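Local coordinates for protein hydrogenase maturation factor (PDB 3VTH) that probably transfers the carbamoyl group of carbamoyl phosphate, at the cost of ATP, to the C-terminal cysteine of HypE during [NiFe]-hydrogenase maturation, at residues 105-110 against 141-146; 147-152 against 449-454; 480-485 against 528-533. One frame throughout, in Å; residues are numbered along the deposited sequence.

Interaction 1: 105-110 against 141-146; sequences VPVSPD and PRFSII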
loop_
_atom_site.group_PDB
_atom_site.type_symbol
_atom_site.label_atom_id
_atom_site.label_comp_id
_atom_site.label_asym_id
_atom_site.label_seq_id
_atom_site.Cartn_x
_atom_site.Cartn_y
_atom_site.Cartn_z
ATOM N N VAL A 105 20.652 6.992 -0.801
ATOM C CA VAL A 105 19.942 7.393 0.397
ATOM C C VAL A 105 18.438 7.189 0.204
ATOM O O VAL A 105 17.905 7.437 -0.882
ATOM C CB VAL A 105 20.269 8.876 0.784
ATOM C CG1 VAL A 105 19.872 9.834 -0.330
ATOM C CG2 VAL A 105 19.586 9.274 2.114
ATOM N N PRO A 106 17.748 6.713 1.251
ATOM C CA PRO A 106 16.289 6.650 1.177
ATOM C C PRO A 106 15.665 8.046 0.939
ATOM O O PRO A 106 16.305 9.068 1.222
ATOM C CB PRO A 106 15.900 6.134 2.558
ATOM C CG PRO A 106 17.080 5.282 2.969
ATOM C CD PRO A 106 18.281 6.023 2.448
ATOM N N VAL A 107 14.433 8.053 0.419
ATOM C CA VAL A 107 13.672 9.267 0.128
ATOM C C VAL A 107 12.401 9.265 0.986
ATOM O O VAL A 107 11.720 8.231 1.108
ATOM C CB VAL A 107 13.343 9.370 -1.387
ATOM C CG1 VAL A 107 12.255 10.427 -1.685
ATOM C CG2 VAL A 107 14.628 9.718 -2.192
ATOM N N SER A 108 12.102 10.414 1.589
ATOM C CA SER A 108 10.907 10.561 2.415
ATOM C C SER A 108 9.616 10.373 1.609
ATOM O O SER A 108 9.514 10.868 0.487
ATOM C CB SER A 108 10.873 11.935 3.093
ATOM O OG SER A 108 9.687 12.059 3.898
ATOM N N PRO A 109 8.624 9.669 2.181
ATOM C CA PRO A 109 7.296 9.768 1.561
ATOM C C PRO A 109 6.720 11.196 1.654
ATOM O O PRO A 109 7.191 12.026 2.447
ATOM C CB PRO A 109 6.433 8.792 2.383
ATOM C CG PRO A 109 7.436 7.825 2.988
ATOM C CD PRO A 109 8.661 8.671 3.268
ATOM N N ASP A 110 5.726 11.462 0.818
ATOM C CA ASP A 110 4.885 12.658 0.906
ATOM C C ASP A 110 4.111 12.688 2.213
ATOM O O ASP A 110 3.585 11.658 2.655
ATOM C CB ASP A 110 3.906 12.659 -0.267
ATOM C CG ASP A 110 4.615 12.517 -1.587
ATOM O OD1 ASP A 110 5.248 13.507 -2.015
ATOM O OD2 ASP A 110 4.596 11.400 -2.159
ATOM N N PRO A 141 4.767 17.630 0.140
ATOM C CA PRO A 141 5.268 16.657 -0.815
ATOM C C PRO A 141 6.759 16.449 -0.659
ATOM O O PRO A 141 7.487 17.390 -0.288
ATOM C CB PRO A 141 4.976 17.305 -2.174
ATOM C CG PRO A 141 4.777 18.720 -1.905
ATOM C CD PRO A 141 4.208 18.819 -0.527
ATOM N N ARG A 142 7.192 15.214 -0.894
ATOM C CA ARG A 142 8.598 14.871 -0.904
ATOM C C ARG A 142 8.810 14.016 -2.146
ATOM O O ARG A 142 9.062 14.546 -3.219
ATOM C CB ARG A 142 9.028 14.156 0.396
ATOM C CG ARG A 142 9.008 15.038 1.674
ATOM C CD ARG A 142 9.979 16.241 1.589
ATOM N NE ARG A 142 10.020 16.945 2.876
ATOM C CZ ARG A 142 9.195 17.924 3.240
ATOM N NH1 ARG A 142 8.246 18.348 2.417
ATOM N NH2 ARG A 142 9.312 18.476 4.448
ATOM N N PHE A 143 8.671 12.697 -2.005
ATOM C CA PHE A 143 8.803 11.779 -3.142
ATOM C C PHE A 143 8.187 12.304 -4.441
ATOM O O PHE A 143 8.860 12.348 -5.490
ATOM C CB PHE A 143 8.183 10.416 -2.800
ATOM C CG PHE A 143 8.193 9.456 -3.951
ATOM C CD1 PHE A 143 7.004 8.983 -4.484
ATOM C CD2 PHE A 143 9.398 9.053 -4.528
ATOM C CE1 PHE A 143 7.018 8.086 -5.571
ATOM C CE2 PHE A 143 9.419 8.161 -5.618
ATOM C CZ PHE A 143 8.234 7.678 -6.136
ATOM N N SER A 144 6.924 12.726 -4.378
ATOM C CA SER A 144 6.215 13.161 -5.578
ATOM C C SER A 144 6.928 14.267 -6.369
ATOM O O SER A 144 6.749 14.344 -7.576
ATOM C CB SER A 144 4.789 13.632 -5.252
ATOM O OG SER A 144 4.830 14.693 -4.299
ATOM N N ILE A 145 7.711 15.115 -5.701
ATOM C CA ILE A 145 8.370 16.226 -6.406
ATOM C C ILE A 145 9.899 16.133 -6.471
ATOM O O ILE A 145 10.551 17.053 -6.951
ATOM C CB ILE A 145 7.954 17.597 -5.829
ATOM C CG1 ILE A 145 8.428 17.744 -4.374
ATOM C CG2 ILE A 145 6.395 17.786 -5.963
ATOM C CD1 ILE A 145 8.309 19.170 -3.858
ATOM N N ILE A 146 10.459 15.010 -6.031
ATOM C CA ILE A 146 11.927 14.838 -5.980
ATOM C C ILE A 146 12.426 14.186 -7.276
ATOM O O ILE A 146 11.945 13.120 -7.664
ATOM C CB ILE A 146 12.358 14.043 -4.705
ATOM C CG1 ILE A 146 12.215 14.930 -3.456
ATOM C CG2 ILE A 146 13.823 13.515 -4.806
ATOM C CD1 ILE A 146 12.207 14.149 -2.108
#

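Interaction 2: 147-152 against 449-454; sequences EDIPYD and LFRVDP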
loop_
_atom_site.group_PDB
_atom_site.type_symbol
_atom_site.label_atom_id
_atom_site.label_comp_id
_atom_site.label_asym_id
_atom_site.label_seq_id
_atom_site.Cartn_x
_atom_site.Cartn_y
_atom_site.Cartn_z
ATOM N N GLU A 147 13.382 14.836 -7.945
ATOM C CA GLU A 147 13.937 14.319 -9.191
ATOM C C GLU A 147 15.193 13.487 -8.970
ATOM O O GLU A 147 15.525 12.637 -9.789
ATOM C CB GLU A 147 14.294 15.469 -10.138
ATOM C CG GLU A 147 13.153 16.426 -10.441
ATOM C CD GLU A 147 13.598 17.585 -11.310
ATOM O OE1 GLU A 147 14.819 17.804 -11.459
ATOM O OE2 GLU A 147 12.729 18.286 -11.850
ATOM N N ASP A 148 15.905 13.766 -7.877
ATOM C CA ASP A 148 17.251 13.252 -7.669
ATOM C C ASP A 148 17.656 13.621 -6.253
ATOM O O ASP A 148 17.011 14.466 -5.619
ATOM C CB ASP A 148 18.217 13.913 -8.669
ATOM C CG ASP A 148 19.518 13.120 -8.880
ATOM O OD1 ASP A 148 19.652 11.974 -8.398
ATOM O OD2 ASP A 148 20.425 13.666 -9.542
ATOM N N ILE A 149 18.723 12.986 -5.769
ATOM C CA ILE A 149 19.299 13.278 -4.457
ATOM C C ILE A 149 20.742 13.686 -4.707
ATOM O O ILE A 149 21.224 13.487 -5.821
ATOM C CB ILE A 149 19.198 12.057 -3.492
ATOM C CG1 ILE A 149 19.908 10.805 -4.055
ATOM C CG2 ILE A 149 17.749 11.759 -3.201
ATOM C CD1 ILE A 149 21.432 10.788 -3.857
ATOM N N PRO A 150 21.437 14.282 -3.703
ATOM C CA PRO A 150 21.012 14.678 -2.364
ATOM C C PRO A 150 19.867 15.679 -2.435
ATOM O O PRO A 150 19.859 16.555 -3.316
ATOM C CB PRO A 150 22.253 15.355 -1.777
ATOM C CG PRO A 150 23.391 14.833 -2.531
ATOM C CD PRO A 150 22.871 14.542 -3.921
ATOM N N TYR A 151 18.910 15.532 -1.524
ATOM C CA TYR A 151 17.735 16.405 -1.487
ATOM C C TYR A 151 18.156 17.870 -1.330
ATOM O O TYR A 151 18.934 18.211 -0.443
ATOM C CB TYR A 151 16.798 15.982 -0.358
ATOM C CG TYR A 151 15.617 16.903 -0.118
ATOM C CD1 TYR A 151 15.661 17.873 0.882
ATOM C CD2 TYR A 151 14.454 16.792 -0.881
ATOM C CE1 TYR A 151 14.572 18.723 1.119
ATOM C CE2 TYR A 151 13.350 17.625 -0.649
ATOM C CZ TYR A 151 13.421 18.579 0.355
ATOM O OH TYR A 151 12.348 19.401 0.602
ATOM N N ASP A 152 17.667 18.710 -2.243
ATOM C CA ASP A 152 17.825 20.154 -2.199
ATOM C C ASP A 152 16.738 20.716 -3.107
ATOM O O ASP A 152 16.275 20.025 -3.994
ATOM C CB ASP A 152 19.189 20.577 -2.762
ATOM C CG ASP A 152 20.276 20.601 -1.707
ATOM O OD1 ASP A 152 20.048 21.146 -0.602
ATOM O OD2 ASP A 152 21.366 20.076 -1.990
ATOM N N LEU A 449 16.826 6.815 -9.032
ATOM C CA LEU A 449 16.677 7.528 -7.769
ATOM C C LEU A 449 17.528 6.888 -6.652
ATOM O O LEU A 449 18.199 7.594 -5.886
ATOM C CB LEU A 449 15.205 7.601 -7.362
ATOM C CG LEU A 449 14.876 8.486 -6.151
ATOM C CD1 LEU A 449 15.451 9.898 -6.312
ATOM C CD2 LEU A 449 13.383 8.534 -5.959
ATOM N N PHE A 450 17.495 5.557 -6.577
ATOM C CA PHE A 450 18.217 4.839 -5.529
ATOM C C PHE A 450 19.550 4.209 -5.958
ATOM O O PHE A 450 20.166 3.475 -5.178
ATOM C CB PHE A 450 17.288 3.822 -4.850
ATOM C CG PHE A 450 16.067 4.457 -4.257
ATOM C CD1 PHE A 450 16.186 5.372 -3.205
ATOM C CD2 PHE A 450 14.803 4.181 -4.768
ATOM C CE1 PHE A 450 15.055 5.981 -2.658
ATOM C CE2 PHE A 450 13.670 4.792 -4.231
ATOM C CZ PHE A 450 13.797 5.691 -3.175
ATOM N N ARG A 451 19.992 4.519 -7.180
ATOM C CA ARG A 451 21.273 4.038 -7.720
ATOM C C ARG A 451 21.374 2.501 -7.736
ATOM O O ARG A 451 22.417 1.931 -7.419
ATOM C CB ARG A 451 22.453 4.661 -6.963
ATOM C CG ARG A 451 22.738 6.126 -7.336
ATOM C CD ARG A 451 21.809 7.108 -6.638
ATOM N NE ARG A 451 22.316 8.475 -6.767
ATOM C CZ ARG A 451 21.619 9.513 -7.234
ATOM N NH1 ARG A 451 20.345 9.360 -7.603
ATOM N NH2 ARG A 451 22.199 10.711 -7.319
ATOM N N VAL A 452 20.278 1.848 -8.100
ATOM C CA VAL A 452 20.225 0.395 -8.157
ATOM C C VAL A 452 20.538 -0.085 -9.579
ATOM O O VAL A 452 19.893 0.325 -10.548
ATOM C CB VAL A 452 18.828 -0.160 -7.726
ATOM C CG1 VAL A 452 18.826 -1.685 -7.739
ATOM C CG2 VAL A 452 18.408 0.381 -6.345
ATOM N N ASP A 453 21.529 -0.954 -9.699
ATOM C CA ASP A 453 21.756 -1.676 -10.946
ATOM C C ASP A 453 21.552 -3.168 -10.672
ATOM O O ASP A 453 22.453 -3.842 -10.165
ATOM C CB ASP A 453 23.155 -1.358 -11.520
ATOM C CG ASP A 453 23.260 0.077 -12.075
ATOM O OD1 ASP A 453 22.218 0.753 -12.292
ATOM O OD2 ASP A 453 24.399 0.532 -12.299
ATOM N N PRO A 454 20.344 -3.688 -10.967
ATOM C CA PRO A 454 20.053 -5.072 -10.635
ATOM C C PRO A 454 21.093 -6.019 -11.218
ATOM O O PRO A 454 21.526 -5.846 -12.363
ATOM C CB PRO A 454 18.689 -5.310 -11.291
ATOM C CG PRO A 454 18.051 -3.954 -11.274
ATOM C CD PRO A 454 19.177 -3.009 -11.555
#

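Interaction 3: 480-485 against 528-533; sequences EVQHHH and KSFERI. With FE (Fe (III) ion), chain I; AP2 (phosphomethylphosphonic acid adenosyl ester), chain H.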
loop_
_atom_site.group_PDB
_atom_site.type_symbol
_atom_site.label_atom_id
_atom_site.label_comp_id
_atom_site.label_asym_id
_atom_site.label_seq_id
_atom_site.Cartn_x
_atom_site.Cartn_y
_atom_site.Cartn_z
ATOM N N GLU A 480 13.241 -18.024 -10.508
ATOM C CA GLU A 480 11.788 -18.153 -10.490
ATOM C C GLU A 480 11.344 -18.481 -9.079
ATOM O O GLU A 480 11.987 -19.280 -8.389
ATOM C CB GLU A 480 11.299 -19.216 -11.503
ATOM C CG GLU A 480 11.774 -20.664 -11.238
ATOM C CD GLU A 480 11.183 -21.692 -12.221
ATOM O OE1 GLU A 480 11.333 -22.917 -11.963
ATOM O OE2 GLU A 480 10.575 -21.277 -13.240
ATOM N N VAL A 481 10.246 -17.863 -8.655
ATOM C CA VAL A 481 9.751 -17.968 -7.292
ATOM C C VAL A 481 8.274 -18.360 -7.353
ATOM O O VAL A 481 7.473 -17.700 -8.019
ATOM C CB VAL A 481 9.915 -16.623 -6.531
ATOM C CG1 VAL A 481 9.288 -16.704 -5.134
ATOM C CG2 VAL A 481 11.410 -16.214 -6.466
ATOM N N GLN A 482 7.915 -19.448 -6.679
ATOM C CA GLN A 482 6.523 -19.868 -6.672
ATOM C C GLN A 482 5.703 -18.826 -5.899
ATOM O O GLN A 482 6.150 -18.314 -4.880
ATOM C CB GLN A 482 6.366 -21.263 -6.077
ATOM C CG GLN A 482 5.024 -21.916 -6.463
ATOM C CD GLN A 482 3.863 -21.452 -5.593
ATOM O OE1 GLN A 482 4.033 -21.207 -4.398
ATOM N NE2 GLN A 482 2.675 -21.343 -6.189
ATOM N N HIS A 483 4.505 -18.529 -6.408
ATOM C CA HIS A 483 3.655 -17.418 -5.937
ATOM C C HIS A 483 3.352 -17.455 -4.440
ATOM O O HIS A 483 3.463 -16.445 -3.741
ATOM C CB HIS A 483 2.336 -17.445 -6.720
ATOM C CG HIS A 483 1.457 -16.255 -6.477
ATOM N ND1 HIS A 483 1.599 -15.073 -7.173
ATOM C CD2 HIS A 483 0.406 -16.075 -5.639
ATOM C CE1 HIS A 483 0.678 -14.214 -6.770
ATOM N NE2 HIS A 483 -0.059 -14.797 -5.843
ATOM N N HIS A 484 2.931 -18.623 -3.953
ATOM C CA HIS A 484 2.540 -18.756 -2.564
ATOM C C HIS A 484 3.723 -18.750 -1.621
ATOM O O HIS A 484 3.634 -18.196 -0.528
ATOM C CB HIS A 484 1.569 -19.934 -2.399
ATOM C CG HIS A 484 0.353 -19.752 -3.248
ATOM N ND1 HIS A 484 0.285 -20.204 -4.549
ATOM C CD2 HIS A 484 -0.782 -19.040 -3.036
ATOM C CE1 HIS A 484 -0.863 -19.828 -5.084
ATOM N NE2 HIS A 484 -1.528 -19.124 -4.187
ATOM N N HIS A 485 4.836 -19.332 -2.061
ATOM C CA HIS A 485 6.080 -19.208 -1.333
ATOM C C HIS A 485 6.402 -17.718 -1.145
ATOM O O HIS A 485 6.739 -17.298 -0.041
ATOM C CB HIS A 485 7.202 -19.970 -2.073
ATOM C CG HIS A 485 8.495 -20.057 -1.318
ATOM N ND1 HIS A 485 9.693 -20.327 -1.943
ATOM C CD2 HIS A 485 8.782 -19.903 -0.001
ATOM C CE1 HIS A 485 10.663 -20.341 -1.045
ATOM N NE2 HIS A 485 10.140 -20.067 0.136
ATOM N N LYS A 528 14.465 -20.191 1.363
ATOM C CA LYS A 528 15.144 -20.780 0.214
ATOM C C LYS A 528 14.451 -21.982 -0.431
ATOM O O LYS A 528 14.949 -22.511 -1.428
ATOM C CB LYS A 528 16.593 -21.130 0.566
ATOM C CG LYS A 528 16.765 -22.036 1.780
ATOM C CD LYS A 528 18.265 -22.146 2.147
ATOM C CE LYS A 528 18.477 -22.954 3.423
ATOM N NZ LYS A 528 19.928 -23.090 3.751
ATOM N N SER A 529 13.335 -22.422 0.147
ATOM C CA SER A 529 12.616 -23.616 -0.327
ATOM C C SER A 529 11.246 -23.696 0.321
ATOM O O SER A 529 10.995 -23.042 1.338
ATOM C CB SER A 529 13.390 -24.886 0.047
ATOM O OG SER A 529 13.468 -25.000 1.463
ATOM N N PHE A 530 10.378 -24.520 -0.258
ATOM C CA PHE A 530 9.080 -24.818 0.327
ATOM C C PHE A 530 8.725 -26.278 0.095
ATOM O O PHE A 530 9.206 -26.899 -0.860
ATOM C CB PHE A 530 7.995 -23.885 -0.237
ATOM C CG PHE A 530 7.563 -24.232 -1.637
ATOM C CD1 PHE A 530 6.505 -25.127 -1.862
ATOM C CD2 PHE A 530 8.201 -23.678 -2.726
ATOM C CE1 PHE A 530 6.114 -25.467 -3.162
ATOM C CE2 PHE A 530 7.801 -23.999 -4.022
ATOM C CZ PHE A 530 6.760 -24.890 -4.241
ATOM N N GLU A 531 7.920 -26.829 0.997
ATOM C CA GLU A 531 7.311 -28.135 0.799
ATOM C C GLU A 531 5.799 -27.936 0.918
ATOM O O GLU A 531 5.330 -27.318 1.865
ATOM C CB GLU A 531 7.817 -29.166 1.826
ATOM C CG GLU A 531 7.105 -30.537 1.670
ATOM C CD GLU A 531 7.570 -31.632 2.648
ATOM O OE1 GLU A 531 8.405 -31.358 3.543
ATOM O OE2 GLU A 531 7.074 -32.774 2.518
ATOM N N ARG A 532 5.050 -28.439 -0.055
ATOM C CA ARG A 532 3.602 -28.332 -0.034
ATOM C C ARG A 532 3.051 -29.453 0.834
ATOM O O ARG A 532 3.269 -30.629 0.543
ATOM C CB ARG A 532 3.058 -28.477 -1.447
ATOM C CG ARG A 532 1.597 -28.082 -1.579
ATOM C CD ARG A 532 1.066 -28.623 -2.903
ATOM N NE ARG A 532 -0.177 -27.966 -3.288
ATOM C CZ ARG A 532 -0.892 -28.326 -4.342
ATOM N NH1 ARG A 532 -0.491 -29.349 -5.102
ATOM N NH2 ARG A 532 -2.005 -27.666 -4.625
ATOM N N ILE A 533 2.325 -29.099 1.890
ATOM C CA ILE A 533 1.890 -30.091 2.872
ATOM C C ILE A 533 0.409 -30.409 2.720
ATOM O O ILE A 533 -0.008 -31.554 2.909
ATOM C CB ILE A 533 2.166 -29.615 4.316
ATOM C CG1 ILE A 533 3.643 -29.222 4.480
ATOM C CG2 ILE A 533 1.754 -30.686 5.350
ATOM C CD1 ILE A 533 4.618 -30.388 4.299
HETATM FE FE FE I . -1.678 -14.102 -4.509
HETATM P PB AP2 H . -4.061 -13.841 -6.714
HETATM O O1B AP2 H . -5.325 -14.517 -6.245
HETATM O O2B AP2 H . -2.780 -14.327 -6.111
HETATM O O3B AP2 H . -4.035 -13.675 -8.213
HETATM C C3A AP2 H . -4.276 -12.150 -6.098
HETATM P PA AP2 H . -4.238 -11.975 -4.291
HETATM O O1A AP2 H . -4.189 -10.460 -4.154
HETATM O O2A AP2 H . -3.224 -12.822 -3.561
HETATM O "O5'" AP2 H . -5.679 -12.527 -3.800
HETATM C "C5'" AP2 H . -6.827 -11.755 -4.129
HETATM C "C4'" AP2 H . -8.006 -12.671 -3.889
HETATM O "O4'" AP2 H . -8.214 -12.825 -2.484
HETATM C "C3'" AP2 H . -9.306 -12.100 -4.421
HETATM O "O3'" AP2 H . -9.407 -12.295 -5.835
HETATM C "C2'" AP2 H . -10.301 -12.906 -3.611
HETATM O "O2'" AP2 H . -10.448 -14.168 -4.273
HETATM C "C1'" AP2 H . -9.607 -13.070 -2.252
HETATM N N9 AP2 H . -10.222 -12.078 -1.323
HETATM C C8 AP2 H . -10.178 -10.724 -1.407
HETATM N N7 AP2 H . -10.898 -10.135 -0.414
HETATM C C5 AP2 H . -11.421 -11.124 0.337
HETATM C C6 AP2 H . -12.287 -11.209 1.539
HETATM N N6 AP2 H . -12.740 -10.093 2.164
HETATM N N1 AP2 H . -12.612 -12.453 1.989
HETATM C C2 AP2 H . -12.159 -13.582 1.401
HETATM N N3 AP2 H . -11.381 -13.573 0.298
HETATM C C4 AP2 H . -10.988 -12.397 -0.267
#

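Interaction 1: 105-110 against 141-146
Asp110 and the turn 142-144 form a buried, mainly polar contact between two loops, one leading from strand 93-95 into the first zinc finger and the other leaving that finger. A single carboxylate oxygen carries most of it. Asp110 OD1 accepts from Arg142 N at 2.8 Å, from Ser144 N at 3.0 Å and from Ser144 OG at 2.6 Å. Ser144 N comes in on the syn lone pair, whereas Arg142 N and the Ser144 hydroxyl lie out of the carboxylate plane, by 36° and 46°, on opposite sides of it. With chi1 of 58°, OG of Ser144 sits between its own N and carbonyl carbon, which turns the hydroxyl onto OD1. Three donors on one oxygen should fix the rotation of the carboxylate and pin the start of the 3-10 turn 143-145. Beside it, Phe143 N donates to Ser108 O at 3.2 Å. Farther back, Val107 CG1 and Ile146 CD1 meet tip to tip at 3.7 Å, and Leu449 of helix 433-449 covers Val107 and Phe143. The Arg142 guanidinium leads away, bonding to Gly22 O and to the carbonyls of Cys136 and Cys139, two ligands of the nearby zinc. The contact thus closes the base of a Cys4 zinc finger of the HypF type, tying the chain that enters it to the chain that leaves.

Interaction 2: 147-152 against 449-454
Asp148 OD1 is gripped by both terminal nitrogens of Arg451, NH1 at 2.8 Å and NH2 at 3.0 Å, in an end-on salt bridge that converges on one oxygen. That oxygen lies practically in the guanidinium plane, so both N-H groups address it from the edge, although neither bond is quite straight. The carboxylate is turned 41° against the guanidinium: NH1 meets OD1 nearly along its C-O axis, while NH2 comes from the syn side, out of the carboxylate plane. Asp148 points its CB away from the other segment, and it is the anti placement of CG to the backbone N (chi1 -160°) that swings OD1 back to the arginine. This bridge joins the loop after Cys139, the last cysteine ligand of the first zinc ion, to the end of helix 433-449, in the Kae1-like domain, where the chain turns toward strand 456-460. Arg451 takes a left-handed helical backbone conformation just past the helix, where the chain changes course and the side chain turns back to Asp148. Ile149 packs over one face of the guanidinium, its CD1 lying 3.5 Å above the plane and offset toward the rim. The aspartate at the edge and the isoleucine over the face together restrict how the flat group can turn. Closer to the helix, Leu449 lays CD1 against the backbone of Asp148, 4.0 Å from its CA, and also meets CG2 of Ile149. NH2 of Arg451 has a second charged partner in Glu100, and the backbone O of Arg451 accepts from Lys417.

Interaction 3: 480-485 against 528-533
Phe530 lies against the side chains of Gln482 and His485 where strand 478-481 gives way to helix 483-494. Its chi1 of 75° places CG between the backbone N and the carbonyl carbon, and the ring extends from there past His485 to Gln482. CB of Phe530 sits over one face of the His485 imidazole, 4.1 Å from the ring centroid, a CH-pi contact. The two rings are inclined at 50°, neither stacked nor edge-to-face, with CD2 of Phe530 3.8 Å from ND1 of His485. CE2 then meets CB of Gln482 at 3.7 Å. The imidazole of His485 reaches the loop at 528-529, and its NE2 hydrogen-bonds to Asp526 O. With an alanine in place of His485, the Asp526 carbonyl would probably lose its imidazole partner and a gap would open beside CB of Phe530. Gln482, bent at chi2 (-81°), folds back as the N-cap: OE1 accepts from His485 N at 3.1 Å and, weakly, from His484 N. Its NE2 gives a nearly straight bond to His484 ND1 at 3.1 Å, in the plane of both groups, and another to Tyr511 O. This helps set the His484 ring, whose own NE2 hydrogen-bonds to Asp507, an iron ligand. His483 turns to the site itself: NE2 binds the iron(III) ion at 2.2 Å, while ND1 is held by Asp460. His487, Asp507, Asp734 and two oxygens of the nucleotide analogue complete the coordination. Strand 530-542 thus flanks the start of the metal-binding helix, strand 517-525 adds Trp518 against Gln482 and His484, and helix 737-749 brings Ile744 against His485 and Ile737 against His483.

Interactions 1 and 2 form one continuous junction, their centres about 11 Å apart. Segment 141-146 runs directly into 147-152, and the two contacts touch through Val105 CG1 and Ile149 CG1 at 3.8 Å and through Ile146 CD1 and Tyr151 CD2 at 3.7 Å. Together they join the first zinc finger to the Kae1-like domain, close to the acylphosphatase part: the Ile149 side chain is about 8 Å from that of Asn44, a predicted active-site residue. Interaction 3 lies apart, its centre about 34 Å from that of interaction 1 and about 33 Å from that of interaction 2, beside the iron and nucleotide site. Interaction 2 shares the first Kae1-like subdomain with interaction 3, through 449-454 and 480-485.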